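Local coordinates for protein beta-L-arabinobiosidase (Bacteroides thetaiotaomicron, PDB 5MQR) that hydrolyses glycosidic bonds during the breakdown of complex plant pectin by gut bacteria, probably acting on arabinofuranose-containing side chains, at residues A[672-677]-A[990-995]; A[981-986]-A[1019-1024]. All blocks are in the same frame, centred on the assembly; numbering follows the deposited sequence.

Contact 1: A[672-677]-A[990-995]; sequences YYYRWW and GRPYIG
Pro-992 lies over one face of the Tyr-674 phenol ring in a CH-pi contact, its CB 3.6 Å from the ring centroid and 16° off the ring normal. The touch is offset toward the near end of the ring, where Pro-992 CB comes 3.5 Å from Tyr-674 CG. With CG opposite the backbone nitrogen (chi1 173°), the phenol reaches out from the helix, and its far end meets Ile-994, whose CG2 is 3.9 Å from Tyr-674 CE2. The next residue, Arg-675, has a bent chain that carries its guanidinium across Ile-994, the two side chains at about a right angle. Ile-994 CG1 lies over a face of that flat group, and Ile-994 CD1 comes 3.5 Å from Arg-675 NH1. This is packing alone; the charge itself finds Gln-986, Ser-1019 and Tyr-982 elsewhere.

That close-packed apolar side contrasts with the hydroxyl end of Tyr-674, where a single water, 2.6 Å from Tyr-674 OH and 2.7 Å from Pro-992 O, bridges the two. The solvent side is the turn at Gly-990: one residue before Pro-992 on the strand, Arg-991 is partly exposed and forms a salt bridge with Glu-637.

Helix 666-680 is thus packed against strand 991-992 and the loop after it. Helix 627-636 covers Pro-992 through Phe-633 and Met-636, helix 647-657 packs on Tyr-673 and Trp-677, and strand 987-988 completes the hairpin.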
ATOM      1  N   TYR A 672      15.581 -13.371   8.527  1.00 19.89           N
ATOM      2  CA  TYR A 672      14.308 -13.905   8.126  1.00 19.41           C
ATOM      3  C   TYR A 672      14.497 -14.863   6.966  1.00 19.45           C
ATOM      4  O   TYR A 672      14.087 -16.014   7.016  1.00 19.22           O
ATOM      5  CB  TYR A 672      13.337 -12.777   7.737  1.00 19.58           C
ATOM      6  CG  TYR A 672      11.990 -13.312   7.385  1.00 19.63           C
ATOM      7  CD1 TYR A 672      11.041 -13.553   8.360  1.00 19.68           C
ATOM      8  CD2 TYR A 672      11.674 -13.627   6.064  1.00 19.72           C
ATOM      9  CE1 TYR A 672       9.805 -14.078   8.028  1.00 19.76           C
ATOM     10  CE2 TYR A 672      10.437 -14.151   5.728  1.00 19.53           C
ATOM     11  CZ  TYR A 672       9.508 -14.374   6.714  1.00 19.50           C
ATOM     12  OH  TYR A 672       8.295 -14.940   6.381  1.00 19.77           O
ATOM     13  N   TYR A 673      15.142 -14.378   5.922  1.00 19.25           N
ATOM     14  CA  TYR A 673      15.327 -15.190   4.728  1.00 19.25           C
ATOM     15  C   TYR A 673      16.324 -16.307   4.967  1.00 19.36           C
ATOM     16  O   TYR A 673      16.081 -17.436   4.519  1.00 19.12           O
ATOM     17  CB  TYR A 673      15.662 -14.312   3.493  1.00 19.22           C
ATOM     18  CG  TYR A 673      14.452 -13.502   3.119  1.00 19.11           C
ATOM     19  CD1 TYR A 673      13.384 -14.083   2.436  1.00 19.44           C
ATOM     20  CD2 TYR A 673      14.314 -12.178   3.555  1.00 19.14           C
ATOM     21  CE1 TYR A 673      12.234 -13.340   2.149  1.00 19.49           C
ATOM     22  CE2 TYR A 673      13.179 -11.438   3.283  1.00 19.00           C
ATOM     23  CZ  TYR A 673      12.145 -12.015   2.587  1.00 19.13           C
ATOM     24  OH  TYR A 673      11.031 -11.269   2.339  1.00 19.66           O
ATOM     25  N   TYR A 674      17.399 -16.034   5.713  1.00 19.13           N
ATOM     26  CA  TYR A 674      18.379 -17.069   5.972  1.00 19.72           C
ATOM     27  C   TYR A 674      17.778 -18.301   6.677  1.00 19.73           C
ATOM     28  O   TYR A 674      18.076 -19.425   6.320  1.00 19.27           O
ATOM     29  CB  TYR A 674      19.562 -16.535   6.791  1.00 20.18           C
ATOM     30  CG  TYR A 674      20.531 -17.628   7.223  1.00 20.06           C
ATOM     31  CD1 TYR A 674      21.414 -18.189   6.318  1.00 20.30           C
ATOM     32  CD2 TYR A 674      20.511 -18.127   8.510  1.00 20.69           C
ATOM     33  CE1 TYR A 674      22.277 -19.201   6.685  1.00 20.93           C
ATOM     34  CE2 TYR A 674      21.382 -19.151   8.904  1.00 21.22           C
ATOM     35  CZ  TYR A 674      22.256 -19.682   7.985  1.00 21.25           C
ATOM     36  OH  TYR A 674      23.125 -20.672   8.361  1.00 22.17           O
ATOM     37  N   ARG A 675      16.945 -18.076   7.673  1.00 20.04           N
ATOM     38  CA  ARG A 675      16.447 -19.183   8.492  1.00 20.56           C
ATOM     39  C   ARG A 675      15.461 -20.029   7.704  1.00 20.82           C
ATOM     40  O   ARG A 675      15.398 -21.238   7.922  1.00 20.95           O
ATOM     41  CB  ARG A 675      15.835 -18.684   9.796  1.00 20.12           C
ATOM     42  CG  ARG A 675      16.897 -18.228  10.814  1.00 20.26           C
ATOM     43  CD  ARG A 675      17.777 -19.375  11.312  1.00 20.15           C
ATOM     44  NE  ARG A 675      16.976 -20.387  11.959  1.00 20.35           N
ATOM     45  CZ  ARG A 675      16.840 -20.557  13.277  1.00 20.81           C
ATOM     46  NH1 ARG A 675      17.502 -19.808  14.171  1.00 20.62           N
ATOM     47  NH2 ARG A 675      16.022 -21.513  13.707  1.00 20.65           N
ATOM     48  N   TRP A 676      14.732 -19.413   6.764  1.00 20.54           N
ATOM     49  CA  TRP A 676      13.926 -20.228   5.858  1.00 21.00           C
ATOM     50  C   TRP A 676      14.814 -21.075   4.928  1.00 20.96           C
ATOM     51  O   TRP A 676      14.533 -22.241   4.725  1.00 20.92           O
ATOM     52  CB  TRP A 676      12.958 -19.404   5.026  1.00 21.03           C
ATOM     53  CG  TRP A 676      11.775 -18.909   5.745  1.00 21.60           C
ATOM     54  CD1 TRP A 676      11.342 -17.616   5.782  1.00 21.91           C
ATOM     55  CD2 TRP A 676      10.829 -19.669   6.498  1.00 22.00           C
ATOM     56  NE1 TRP A 676      10.191 -17.520   6.520  1.00 22.31           N
ATOM     57  CE2 TRP A 676       9.854 -18.758   6.983  1.00 22.24           C
ATOM     58  CE3 TRP A 676      10.725 -21.013   6.847  1.00 22.36           C
ATOM     59  CZ2 TRP A 676       8.786 -19.147   7.785  1.00 22.32           C
ATOM     60  CZ3 TRP A 676       9.656 -21.411   7.634  1.00 22.80           C
ATOM     61  CH2 TRP A 676       8.697 -20.480   8.097  1.00 22.62           C
ATOM     62  N   TRP A 677      15.863 -20.459   4.377  1.00 20.79           N
ATOM     63  CA  TRP A 677      16.795 -21.112   3.471  1.00 21.21           C
ATOM     64  C   TRP A 677      17.525 -22.261   4.170  1.00 21.63           C
ATOM     65  O   TRP A 677      17.826 -23.296   3.574  1.00 21.50           O
ATOM     66  CB  TRP A 677      17.797 -20.055   2.965  1.00 21.00           C
ATOM     67  CG  TRP A 677      18.900 -20.538   2.063  1.00 21.11           C
ATOM     68  CD1 TRP A 677      18.857 -20.668   0.707  1.00 21.40           C
ATOM     69  CD2 TRP A 677      20.217 -20.873   2.452  1.00 21.24           C
ATOM     70  NE1 TRP A 677      20.069 -21.087   0.229  1.00 21.64           N
ATOM     71  CE2 TRP A 677      20.926 -21.221   1.283  1.00 21.65           C
ATOM     72  CE3 TRP A 677      20.872 -20.936   3.680  1.00 21.33           C
ATOM     73  CZ2 TRP A 677      22.257 -21.630   1.307  1.00 21.80           C
ATOM     74  CZ3 TRP A 677      22.197 -21.333   3.705  1.00 21.72           C
ATOM     75  CH2 TRP A 677      22.878 -21.664   2.521  1.00 21.82           C
ATOM     76  N   GLY A 990      31.502 -13.587   9.569  1.00 22.16           N
ATOM     77  CA  GLY A 990      30.837 -12.542   8.825  1.00 22.56           C
ATOM     78  C   GLY A 990      29.591 -12.904   8.045  1.00 22.70           C
ATOM     79  O   GLY A 990      29.027 -12.046   7.361  1.00 22.81           O
ATOM     80  N   ARG A 991      29.138 -14.146   8.158  1.00 23.12           N
ATOM     81  CA  ARG A 991      28.016 -14.643   7.371  1.00 23.07           C
ATOM     82  C   ARG A 991      26.967 -15.202   8.295  1.00 22.51           C
ATOM     83  O   ARG A 991      27.303 -15.695   9.353  1.00 22.32           O
ATOM     84  CB  ARG A 991      28.465 -15.766   6.454  1.00 23.70           C
ATOM     85  CG  ARG A 991      29.566 -15.375   5.498  1.00 24.74           C
ATOM     86  CD  ARG A 991      29.884 -16.499   4.531  1.00 25.22           C
ATOM     87  NE  ARG A 991      30.607 -17.605   5.168  1.00 25.53           N
ATOM     88  CZ  ARG A 991      31.921 -17.662   5.328  1.00 26.41           C
ATOM     89  NH1 ARG A 991      32.720 -16.662   4.938  1.00 27.27           N
ATOM     90  NH2 ARG A 991      32.454 -18.729   5.895  1.00 27.08           N
ATOM     91  N   PRO A 992      25.696 -15.143   7.889  1.00 22.55           N
ATOM     92  CA  PRO A 992      24.656 -15.743   8.717  1.00 22.23           C
ATOM     93  C   PRO A 992      24.970 -17.201   9.005  1.00 22.37           C
ATOM     94  O   PRO A 992      25.539 -17.907   8.150  1.00 21.95           O
ATOM     95  CB  PRO A 992      23.387 -15.634   7.878  1.00 22.38           C
ATOM     96  CG  PRO A 992      23.678 -14.651   6.786  1.00 22.41           C
ATOM     97  CD  PRO A 992      25.160 -14.479   6.682  1.00 22.50           C
ATOM     98  N   TYR A 993      24.628 -17.615  10.225  1.00 22.17           N
ATOM     99  CA  TYR A 993      25.045 -18.882  10.764  1.00 22.41           C
ATOM    100  C   TYR A 993      24.132 -19.272  11.923  1.00 22.53           C
ATOM    101  O   TYR A 993      23.888 -18.465  12.817  1.00 22.65           O
ATOM    102  CB  TYR A 993      26.480 -18.773  11.236  1.00 22.59           C
ATOM    103  CG  TYR A 993      27.062 -20.067  11.743  1.00 22.91           C
ATOM    104  CD1 TYR A 993      26.867 -20.460  13.054  1.00 22.99           C
ATOM    105  CD2 TYR A 993      27.849 -20.886  10.921  1.00 23.30           C
ATOM    106  CE1 TYR A 993      27.416 -21.640  13.547  1.00 23.37           C
ATOM    107  CE2 TYR A 993      28.398 -22.082  11.402  1.00 23.35           C
ATOM    108  CZ  TYR A 993      28.158 -22.457  12.722  1.00 23.60           C
ATOM    109  OH  TYR A 993      28.680 -23.612  13.279  1.00 24.30           O
ATOM    110  N   ILE A 994      23.619 -20.495  11.875  1.00 22.23           N
ATOM    111  CA  ILE A 994      22.851 -21.065  12.975  1.00 22.04           C
ATOM    112  C   ILE A 994      23.537 -22.386  13.317  1.00 22.91           C
ATOM    113  O   ILE A 994      23.554 -23.344  12.512  1.00 23.03           O
ATOM    114  CB  ILE A 994      21.338 -21.229  12.684  1.00 21.31           C
ATOM    115  CG1 ILE A 994      20.583 -21.804  13.897  1.00 21.74           C
ATOM    116  CG2 ILE A 994      21.060 -22.120  11.484  1.00 21.45           C
ATOM    117  CD1 ILE A 994      20.682 -20.965  15.157  1.00 21.70           C
ATOM    118  N   GLY A 995      24.140 -22.391  14.504  1.00 23.07           N
ATOM    119  CA  GLY A 995      24.844 -23.537  15.060  1.00 23.38           C
ATOM    120  C   GLY A 995      24.155 -24.070  16.300  1.00 23.18           C
ATOM    121  O   GLY A 995      22.969 -23.815  16.533  1.00 23.02           O
TER
HETATM  122  O   HOH W   1      25.524 -20.497   7.391  1.00 21.76           O

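Contact 2: A[981-986]-A[1019-1024]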
ATOM      1  N   LEU A 981      19.478  -9.317  19.642  1.00 21.23           N
ATOM      2  CA  LEU A 981      20.646 -10.085  20.063  1.00 21.10           C
ATOM      3  C   LEU A 981      20.632 -11.514  19.477  1.00 20.87           C
ATOM      4  O   LEU A 981      21.674 -12.026  19.079  1.00 20.93           O
ATOM      5  CB  LEU A 981      20.737 -10.130  21.593  1.00 21.24           C
ATOM      6  CG  LEU A 981      21.018  -8.804  22.309  1.00 21.91           C
ATOM      7  CD1 LEU A 981      21.059  -8.946  23.848  1.00 22.44           C
ATOM      8  CD2 LEU A 981      22.322  -8.192  21.811  1.00 21.96           C
ATOM      9  N   TYR A 982      19.463 -12.146  19.409  1.00 20.57           N
ATOM     10  CA  TYR A 982      19.346 -13.444  18.759  1.00 20.39           C
ATOM     11  C   TYR A 982      19.779 -13.316  17.278  1.00 20.00           C
ATOM     12  O   TYR A 982      20.550 -14.138  16.752  1.00 19.66           O
ATOM     13  CB  TYR A 982      17.914 -13.966  18.887  1.00 20.50           C
ATOM     14  CG  TYR A 982      17.653 -15.393  18.431  1.00 20.66           C
ATOM     15  CD1 TYR A 982      18.685 -16.328  18.245  1.00 21.10           C
ATOM     16  CD2 TYR A 982      16.359 -15.822  18.219  1.00 20.79           C
ATOM     17  CE1 TYR A 982      18.417 -17.628  17.842  1.00 21.37           C
ATOM     18  CE2 TYR A 982      16.079 -17.121  17.828  1.00 21.30           C
ATOM     19  CZ  TYR A 982      17.110 -18.018  17.631  1.00 21.55           C
ATOM     20  OH  TYR A 982      16.809 -19.305  17.238  1.00 22.32           O
ATOM     21  N   VAL A 983      19.346 -12.242  16.642  1.00 19.49           N
ATOM     22  CA  VAL A 983      19.797 -11.933  15.271  1.00 19.81           C
ATOM     23  C   VAL A 983      21.313 -11.737  15.172  1.00 19.77           C
ATOM     24  O   VAL A 983      21.967 -12.417  14.400  1.00 20.19           O
ATOM     25  CB  VAL A 983      19.037 -10.715  14.672  1.00 19.75           C
ATOM     26  CG1 VAL A 983      19.649 -10.290  13.334  1.00 19.77           C
ATOM     27  CG2 VAL A 983      17.557 -11.048  14.468  1.00 19.49           C
ATOM     28  N   GLU A 984      21.871 -10.851  15.987  1.00 20.21           N
ATOM     29  CA  GLU A 984      23.296 -10.572  15.953  1.00 20.34           C
ATOM     30  C   GLU A 984      24.138 -11.798  16.280  1.00 20.40           C
ATOM     31  O   GLU A 984      25.257 -11.921  15.780  1.00 20.87           O
ATOM     32  CB  GLU A 984      23.660  -9.454  16.938  1.00 21.15           C
ATOM     33  CG  GLU A 984      23.173  -8.072  16.494  1.00 21.30           C
ATOM     34  CD  GLU A 984      23.473  -6.958  17.485  1.00 21.77           C
ATOM     35  OE1 GLU A 984      23.842  -7.242  18.644  1.00 21.40           O
ATOM     36  OE2 GLU A 984      23.326  -5.782  17.086  1.00 22.62           O
ATOM     37  N   SER A 985      23.618 -12.680  17.120  1.00 19.68           N
ATOM     38  CA  SER A 985      24.348 -13.888  17.476  1.00 20.39           C
ATOM     39  C   SER A 985      24.471 -14.889  16.320  1.00 20.11           C
ATOM     40  O   SER A 985      25.366 -15.695  16.340  1.00 19.55           O
ATOM     41  CB  SER A 985      23.714 -14.601  18.689  1.00 20.43           C
ATOM     42  OG  SER A 985      22.532 -15.324  18.334  1.00 20.01           O
ATOM     43  N   GLN A 986      23.576 -14.814  15.330  1.00 20.21           N
ATOM     44  CA  GLN A 986      23.505 -15.789  14.244  1.00 20.22           C
ATOM     45  C   GLN A 986      24.407 -15.405  13.059  1.00 20.35           C
ATOM     46  O   GLN A 986      23.971 -15.340  11.915  1.00 19.36           O
ATOM     47  CB  GLN A 986      22.054 -16.015  13.817  1.00 20.26           C
ATOM     48  CG  GLN A 986      21.248 -16.808  14.850  1.00 20.64           C
ATOM     49  CD  GLN A 986      19.762 -16.858  14.519  1.00 20.95           C
ATOM     50  OE1 GLN A 986      19.270 -17.856  13.994  1.00 21.16           O
ATOM     51  NE2 GLN A 986      19.038 -15.778  14.826  1.00 21.05           N
ATOM     52  N   SER A1019      15.592 -25.176  16.821  1.00 20.85           N
ATOM     53  CA  SER A1019      15.091 -23.922  17.362  1.00 20.85           C
ATOM     54  C   SER A1019      14.093 -23.341  16.389  1.00 20.41           C
ATOM     55  O   SER A1019      13.976 -23.788  15.242  1.00 19.75           O
ATOM     56  CB  SER A1019      16.232 -22.890  17.537  1.00 20.82           C
ATOM     57  OG  SER A1019      16.809 -22.538  16.273  1.00 20.19           O
ATOM     58  N   THR A1020      13.373 -22.333  16.861  1.00 20.63           N
ATOM     59  CA  THR A1020      12.570 -21.490  15.975  1.00 20.26           C
ATOM     60  C   THR A1020      13.250 -20.126  15.861  1.00 20.04           C
ATOM     61  O   THR A1020      14.122 -19.757  16.666  1.00 19.46           O
ATOM     62  CB  THR A1020      11.108 -21.349  16.458  1.00 20.26           C
ATOM     63  OG1 THR A1020      11.048 -20.656  17.703  1.00 19.98           O
ATOM     64  CG2 THR A1020      10.422 -22.718  16.597  1.00 20.52           C
ATOM     65  N   PHE A1021      12.850 -19.417  14.816  1.00 20.37           N
ATOM     66  CA  PHE A1021      13.205 -18.028  14.594  1.00 20.99           C
ATOM     67  C   PHE A1021      12.062 -17.277  13.906  1.00 20.75           C
ATOM     68  O   PHE A1021      11.583 -16.275  14.395  1.00 20.76           O
ATOM     69  CB  PHE A1021      14.506 -17.860  13.777  1.00 21.13           C
ATOM     70  CG  PHE A1021      14.839 -16.432  13.557  1.00 21.43           C
ATOM     71  CD1 PHE A1021      15.372 -15.676  14.588  1.00 22.00           C
ATOM     72  CD2 PHE A1021      14.514 -15.804  12.367  1.00 21.76           C
ATOM     73  CE1 PHE A1021      15.633 -14.323  14.436  1.00 21.85           C
ATOM     74  CE2 PHE A1021      14.772 -14.446  12.207  1.00 22.16           C
ATOM     75  CZ  PHE A1021      15.334 -13.714  13.247  1.00 21.97           C
ATOM     76  N   ASN A1022      11.680 -17.740  12.736  1.00 20.92           N
ATOM     77  CA  ASN A1022      10.645 -17.099  11.997  1.00 20.69           C
ATOM     78  C   ASN A1022       9.275 -17.261  12.628  1.00 20.67           C
ATOM     79  O   ASN A1022       8.388 -16.418  12.402  1.00 20.37           O
ATOM     80  CB  ASN A1022      10.693 -17.570  10.561  1.00 21.32           C
ATOM     81  CG  ASN A1022      11.828 -16.920   9.787  1.00 21.65           C
ATOM     82  OD1 ASN A1022      12.190 -15.765  10.046  1.00 22.06           O
ATOM     83  ND2 ASN A1022      12.349 -17.621   8.791  1.00 22.05           N
ATOM     84  N   ASP A1023       9.084 -18.289  13.446  1.00 20.65           N
ATOM     85  CA  ASP A1023       7.861 -18.368  14.206  1.00 20.90           C
ATOM     86  C   ASP A1023       7.780 -17.222  15.183  1.00 20.67           C
ATOM     87  O   ASP A1023       6.702 -16.710  15.457  1.00 19.97           O
ATOM     88  CB  ASP A1023       7.715 -19.674  14.954  1.00 21.56           C
ATOM     89  CG  ASP A1023       6.398 -19.755  15.685  1.00 21.89           C
ATOM     90  OD1 ASP A1023       5.328 -19.581  15.037  1.00 22.31           O
ATOM     91  OD2 ASP A1023       6.431 -19.919  16.911  1.00 22.40           O
ATOM     92  N   LEU A1024       8.935 -16.834  15.710  1.00 21.30           N
ATOM     93  CA  LEU A1024       9.043 -15.712  16.658  1.00 21.70           C
ATOM     94  C   LEU A1024       8.828 -14.391  15.929  1.00 21.58           C
ATOM     95  O   LEU A1024       8.175 -13.491  16.453  1.00 22.00           O
ATOM     96  CB  LEU A1024      10.414 -15.679  17.341  1.00 21.89           C
ATOM     97  CG  LEU A1024      10.955 -16.985  17.927  1.00 22.45           C
ATOM     98  CD1 LEU A1024      12.378 -16.763  18.411  1.00 22.61           C
ATOM     99  CD2 LEU A1024      10.067 -17.498  19.062  1.00 22.73           C
TER
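Tyr-982 reaches from the end of helix 972-985 to the turn before helix 1022-1029; its CG lies opposite its backbone N (chi1 -172°), which sends the phenol across. There Tyr-982 OH donates to the backbone carbonyl of Thr-1020, 2.8 Å from Thr-1020 O, at a C=O...donor angle of 149° and somewhat tilted from the carbonyl plane. Ser-1019 OG lies 3.4 Å from Tyr-982 OH, a weak bond at best; its stronger partner is Arg-675. The Phe-1021 ring turns its edge toward the Tyr-982 face in an offset edge-to-face pair, centroids 5.4 Å apart and planes at 71°. Leu-1024 CD1 adds an apolar touch at the ring edge, 3.8 Å from Tyr-982 CE2, while Val-983 CG2 meets the rim of Phe-1021 at CZ. Gln-986 NE2, over a face of the Tyr-982 ring, also comes 3.7 Å from Phe-1021 CD1.

What positions these groups lies behind them. Gln-986 NE2 donates to Tyr-982 O from above the carbonyl plane, and Ser-985 OG reaches that oxygen from the opposite face. Gln-986 OE1 bonds Arg-675, which also bonds Tyr-982 OH. A phenylalanine in place of Tyr-982 would probably leave the Thr-1020 carbonyl without this donor and Arg-675 without one of its oxygen partners.

Farther out, the Glu-718 carboxylate accepts from the backbone N-H groups of Phe-1021, at the N-cap position, Asn-1022 and Asp-1023. A helix end packed on the turn that opens the next helix is consistent with the (alpha/alpha)6 barrel of six-hairpin glycosidases, the family name this protein bears.

How the contacts relate
Both contacts are buried, and neither is a surface patch, although in contact 1 strand 991-992 comes in from an exposed turn. Helix 972-985 of contact 2 leads into the hairpin that carries this strand, and Gln-986 pairs by backbone with Tyr-993. Chemistry separates them. Contact 1 sets a helix against a short strand and the loop after it by apolar and CH-pi packing, with water bridging its polar end; contact 2 joins a helix end to a helix start through a direct hydrogen bond and an aromatic pair. Arg-675 serves both, offering a guanidinium face to apolar packing in contact 1 and its nitrogens to polar groups of contact 2.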